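Local coordinates for dihydroorotase (Saccharomyces cerevisiae, PDB 7CA0), which catalyses the reversible, zinc-dependent ring closure of N-carbamoyl-L-aspartate to dihydroorotate, the third step of de novo pyrimidine biosynthesis, at residues H14-E19 against Y39-L44. Residues are numbered along the deposited sequence; the frame is centred on the assembly and turned at random.
Sequences HVHVRE and YIMPNL. With ZN (zinc ion), chain E; FOT (5-fluoro-2,6-dioxo-1,2,3,6-tetrahydropyrimidine-4-carboxylic acid), chain G.
V15 and I40 pair in parallel at the C-terminal ends of strands 11-15 and 37-40, neighbours in the TIM-barrel wall of this amidohydrolase. V15 N donates to Y39 O (3.0 Å) and M41 N to V15 O (2.9 Å). On the side of the sheet away from the zinc, I40 CD1 lies 3.7 Å from V15 CG1 and also meets V17 CG2; helices 29-32 and 51-64 pack there. Farther along, L44 CD1 rests against the E19 carboxylate. M41 packs against both zinc-binding histidines by CH-pi contacts: its chain, bent at chi2 (-55°), brings CE over the centre of the H14 ring, 3.5 Å from the centroid, with SD over the same face, while CB lies over one face of the H16 ring near its rim. Both rings bind zinc through NE2, D258 sharing the metal, and E179 accepts a hydrogen bond from H14 ND1. At the edge of the H16 ring, ND1 donates a weak hydrogen bond to N43 OD1, the amide turned 63° from the ring. N43 ND2 donates to the bound 5-fluoroorotate at O2 (2.6 Å). R18 NH1 donates to the same oxygen near the guanidinium plane, at a very short modelled distance whose exact length is doubtful, and NH2 hydrogen-bonds P261 O. An alanine at R18 would probably cost O2 its guanidinium donor, leaving the N43 amide, and P261 O its partner. The contact thus joins metal binding to ligand recognition: the histidines hold zinc while two N-H donors probably polarise one carbonyl oxygen.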
ATOM      1  N   HIS A  14       9.551 -20.169  -9.697  1.00 50.84           N
ATOM      2  CA  HIS A  14       8.724 -19.037 -10.141  1.00 45.97           C
ATOM      3  C   HIS A  14       9.659 -17.915 -10.617  1.00 47.97           C
ATOM      4  O   HIS A  14      10.114 -17.104  -9.810  1.00 45.90           O
ATOM      5  CB  HIS A  14       7.808 -18.559  -9.030  1.00 48.69           C
ATOM      6  CG  HIS A  14       6.669 -17.707  -9.503  1.00 49.62           C
ATOM      7  ND1 HIS A  14       5.358 -17.970  -9.170  1.00 47.08           N
ATOM      8  CD2 HIS A  14       6.642 -16.601 -10.283  1.00 45.24           C
ATOM      9  CE1 HIS A  14       4.574 -17.062  -9.723  1.00 47.71           C
ATOM     10  NE2 HIS A  14       5.327 -16.219 -10.404  1.00 49.80           N
ATOM     11  N   VAL A  15       9.921 -17.877 -11.928  1.00 45.56           N
ATOM     12  CA  VAL A  15      10.911 -16.984 -12.523  1.00 39.98           C
ATOM     13  C   VAL A  15      10.277 -16.214 -13.672  1.00 49.17           C
ATOM     14  O   VAL A  15       9.551 -16.792 -14.488  1.00 48.67           O
ATOM     15  CB  VAL A  15      12.150 -17.768 -13.021  1.00 51.75           C
ATOM     16  CG1 VAL A  15      13.044 -16.886 -13.904  1.00 49.83           C
ATOM     17  CG2 VAL A  15      12.963 -18.306 -11.841  1.00 44.59           C
ATOM     18  N   HIS A  16      10.541 -14.906 -13.733  1.00 45.91           N
ATOM     19  CA  HIS A  16      10.209 -14.080 -14.882  1.00 43.44           C
ATOM     20  C   HIS A  16      11.469 -13.532 -15.521  1.00 47.95           C
ATOM     21  O   HIS A  16      12.271 -12.878 -14.848  1.00 50.00           O
ATOM     22  CB  HIS A  16       9.305 -12.915 -14.482  1.00 51.23           C
ATOM     23  CG  HIS A  16       7.965 -13.343 -13.988  1.00 49.66           C
ATOM     24  ND1 HIS A  16       6.852 -13.366 -14.798  1.00 49.04           N
ATOM     25  CD2 HIS A  16       7.560 -13.783 -12.774  1.00 50.80           C
ATOM     26  CE1 HIS A  16       5.816 -13.805 -14.105  1.00 49.49           C
ATOM     27  NE2 HIS A  16       6.216 -14.060 -12.873  1.00 49.29           N
ATOM     28  N   VAL A  17      11.672 -13.786 -16.811  1.00 49.63           N
ATOM     29  CA  VAL A  17      12.930 -13.294 -17.445  1.00 49.31           C
ATOM     30  C   VAL A  17      12.640 -12.379 -18.627  1.00 49.61           C
ATOM     31  O   VAL A  17      13.573 -12.058 -19.331  1.00 61.01           O
ATOM     32  CB  VAL A  17      13.814 -14.462 -17.920  1.00 30.00           C
ATOM     33  CG1 VAL A  17      15.032 -13.940 -18.666  1.00 30.00           C
ATOM     34  CG2 VAL A  17      14.234 -15.326 -16.740  1.00 30.00           C
ATOM     35  N   ARG A  18      11.372 -12.066 -18.872  1.00 54.36           N
ATOM     36  CA  ARG A  18      10.927 -11.126 -19.936  1.00 49.96           C
ATOM     37  C   ARG A  18      11.446 -11.550 -21.310  1.00 56.90           C
ATOM     38  O   ARG A  18      11.483 -12.738 -21.598  1.00 63.10           O
ATOM     39  CB  ARG A  18      11.371  -9.692 -19.643  1.00 30.00           C
ATOM     40  CG  ARG A  18      11.075  -9.214 -18.233  1.00 30.00           C
ATOM     41  CD  ARG A  18       9.649  -9.409 -17.789  1.00 30.00           C
ATOM     42  NE  ARG A  18       9.420  -8.760 -16.519  1.00 30.00           N
ATOM     43  CZ  ARG A  18       8.403  -8.997 -15.723  1.00 30.00           C
ATOM     44  NH1 ARG A  18       7.486  -9.875 -16.058  1.00 30.00           N
ATOM     45  NH2 ARG A  18       8.304  -8.347 -14.590  1.00 30.00           N
ATOM     46  N   GLU A  19      11.747 -10.563 -22.144  1.00 47.52           N
ATOM     47  CA  GLU A  19      12.292 -10.770 -23.500  1.00 51.12           C
ATOM     48  C   GLU A  19      13.271  -9.640 -23.810  1.00 53.81           C
ATOM     49  O   GLU A  19      13.541  -8.826 -22.942  1.00 56.30           O
ATOM     50  CB  GLU A  19      11.170 -10.662 -24.522  1.00 53.08           C
ATOM     51  CG  GLU A  19      10.414 -11.944 -24.756  1.00 58.87           C
ATOM     52  CD  GLU A  19       9.301 -11.800 -25.776  1.00 72.82           C
ATOM     53  OE1 GLU A  19       8.295 -11.138 -25.461  1.00 70.61           O
ATOM     54  OE2 GLU A  19       9.446 -12.342 -26.883  1.00 68.77           O
ATOM     55  N   TYR A  39      11.799 -22.492 -13.207  1.00 49.38           N
ATOM     56  CA  TYR A  39      10.502 -22.598 -13.881  1.00 52.86           C
ATOM     57  C   TYR A  39      10.125 -21.245 -14.490  1.00 54.41           C
ATOM     58  O   TYR A  39       9.914 -20.276 -13.752  1.00 56.62           O
ATOM     59  CB  TYR A  39       9.427 -23.057 -12.900  1.00 52.54           C
ATOM     60  CG  TYR A  39       8.107 -23.364 -13.559  1.00 55.32           C
ATOM     61  CD1 TYR A  39       7.975 -24.432 -14.433  1.00 58.36           C
ATOM     62  CD2 TYR A  39       6.994 -22.575 -13.319  1.00 57.69           C
ATOM     63  CE1 TYR A  39       6.766 -24.711 -15.048  1.00 56.93           C
ATOM     64  CE2 TYR A  39       5.773 -22.846 -13.929  1.00 53.75           C
ATOM     65  CZ  TYR A  39       5.666 -23.914 -14.790  1.00 56.15           C
ATOM     66  OH  TYR A  39       4.458 -24.190 -15.401  1.00 60.63           O
ATOM     67  N   ILE A  40      10.018 -21.184 -15.823  1.00 48.40           N
ATOM     68  CA  ILE A  40       9.893 -19.917 -16.551  1.00 56.97           C
ATOM     69  C   ILE A  40       8.421 -19.580 -16.811  1.00 53.65           C
ATOM     70  O   ILE A  40       7.689 -20.369 -17.414  1.00 55.78           O
ATOM     71  CB  ILE A  40      10.691 -19.960 -17.868  1.00 53.41           C
ATOM     72  CG1 ILE A  40      12.167 -20.225 -17.582  1.00 54.36           C
ATOM     73  CG2 ILE A  40      10.593 -18.649 -18.605  1.00 42.24           C
ATOM     74  CD1 ILE A  40      12.845 -19.101 -16.828  1.00 52.08           C
ATOM     75  N   MET A  41       7.989 -18.384 -16.367  1.00 50.88           N
ATOM     76  CA  MET A  41       6.600 -17.968 -16.471  1.00 48.70           C
ATOM     77  C   MET A  41       6.306 -17.351 -17.839  1.00 47.44           C
ATOM     78  O   MET A  41       7.215 -16.855 -18.505  1.00 48.93           O
ATOM     79  CB  MET A  41       6.260 -16.979 -15.358  1.00 51.43           C
ATOM     80  CG  MET A  41       6.183 -17.602 -13.952  1.00 52.79           C
ATOM     81  SD  MET A  41       5.020 -18.966 -13.918  1.00 52.01           S
ATOM     82  CE  MET A  41       5.083 -19.623 -12.248  1.00 43.23           C
ATOM     83  N   PRO A  42       5.049 -17.418 -18.294  1.00 53.32           N
ATOM     84  CA  PRO A  42       4.698 -17.095 -19.693  1.00 52.71           C
ATOM     85  C   PRO A  42       4.065 -15.722 -19.974  1.00 52.42           C
ATOM     86  O   PRO A  42       3.604 -15.506 -21.108  1.00 46.54           O
ATOM     87  CB  PRO A  42       3.679 -18.195 -20.004  1.00 49.69           C
ATOM     88  CG  PRO A  42       2.894 -18.305 -18.703  1.00 50.83           C
ATOM     89  CD  PRO A  42       3.932 -18.095 -17.597  1.00 51.68           C
ATOM     90  N   ASN A  43       3.993 -14.802 -19.017  1.00 48.61           N
ATOM     91  CA  ASN A  43       3.216 -13.580 -19.209  1.00 48.37           C
ATOM     92  C   ASN A  43       4.026 -12.520 -19.967  1.00 52.37           C
ATOM     93  O   ASN A  43       4.238 -11.399 -19.511  1.00 57.40           O
ATOM     94  CB  ASN A  43       2.719 -13.062 -17.865  1.00 48.73           C
ATOM     95  CG  ASN A  43       3.858 -12.722 -16.912  1.00 51.41           C
ATOM     96  OD1 ASN A  43       4.957 -13.256 -17.045  1.00 51.28           O
ATOM     97  ND2 ASN A  43       3.607 -11.815 -15.964  1.00 44.84           N
ATOM     98  N   LEU A  44       4.474 -12.899 -21.159  1.00 54.63           N
ATOM     99  CA  LEU A  44       5.055 -11.963 -22.106  1.00 51.32           C
ATOM    100  C   LEU A  44       3.943 -11.250 -22.878  1.00 60.21           C
ATOM    101  O   LEU A  44       2.752 -11.585 -22.776  1.00 58.40           O
ATOM    102  CB  LEU A  44       5.984 -12.673 -23.089  1.00 54.76           C
ATOM    103  CG  LEU A  44       6.927 -13.776 -22.643  1.00 52.35           C
ATOM    104  CD1 LEU A  44       7.760 -14.217 -23.835  1.00 55.63           C
ATOM    105  CD2 LEU A  44       7.812 -13.273 -21.529  1.00 52.11           C
TER
HETATM  106 ZN    ZN E 401       5.137 -14.278 -11.131  1.00 60.93          ZN
HETATM  107  C2  FOT G 403       5.329 -10.354 -13.735  0.77 48.59           C
HETATM  108  C6  FOT G 403       5.413  -8.626 -12.304  0.77 53.79           C
HETATM  109  C5  FOT G 403       4.714  -9.375 -11.346  0.77 49.45           C
HETATM  110  O2  FOT G 403       5.618 -10.743 -14.799  0.77 56.91           O
HETATM  111  N3  FOT G 403       4.648 -11.184 -12.880  0.77 52.99           N
HETATM  112  N1  FOT G 403       5.718  -9.092 -13.476  0.77 43.24           N
HETATM  113  O6  FOT G 403       5.810  -7.522 -12.175  0.77 58.46           O
HETATM  114  F5  FOT G 403       4.399  -8.909 -10.104  0.77 51.04           F
HETATM  115  C4  FOT G 403       4.314 -10.751 -11.683  0.77 51.62           C
HETATM  116  C41 FOT G 403       3.536 -11.642 -10.689  0.77 47.84           C
HETATM  117  O42 FOT G 403       2.822 -12.592 -11.073  0.77 50.99           O
HETATM  118  O41 FOT G 403       3.576 -11.463  -9.451  0.77 52.80           O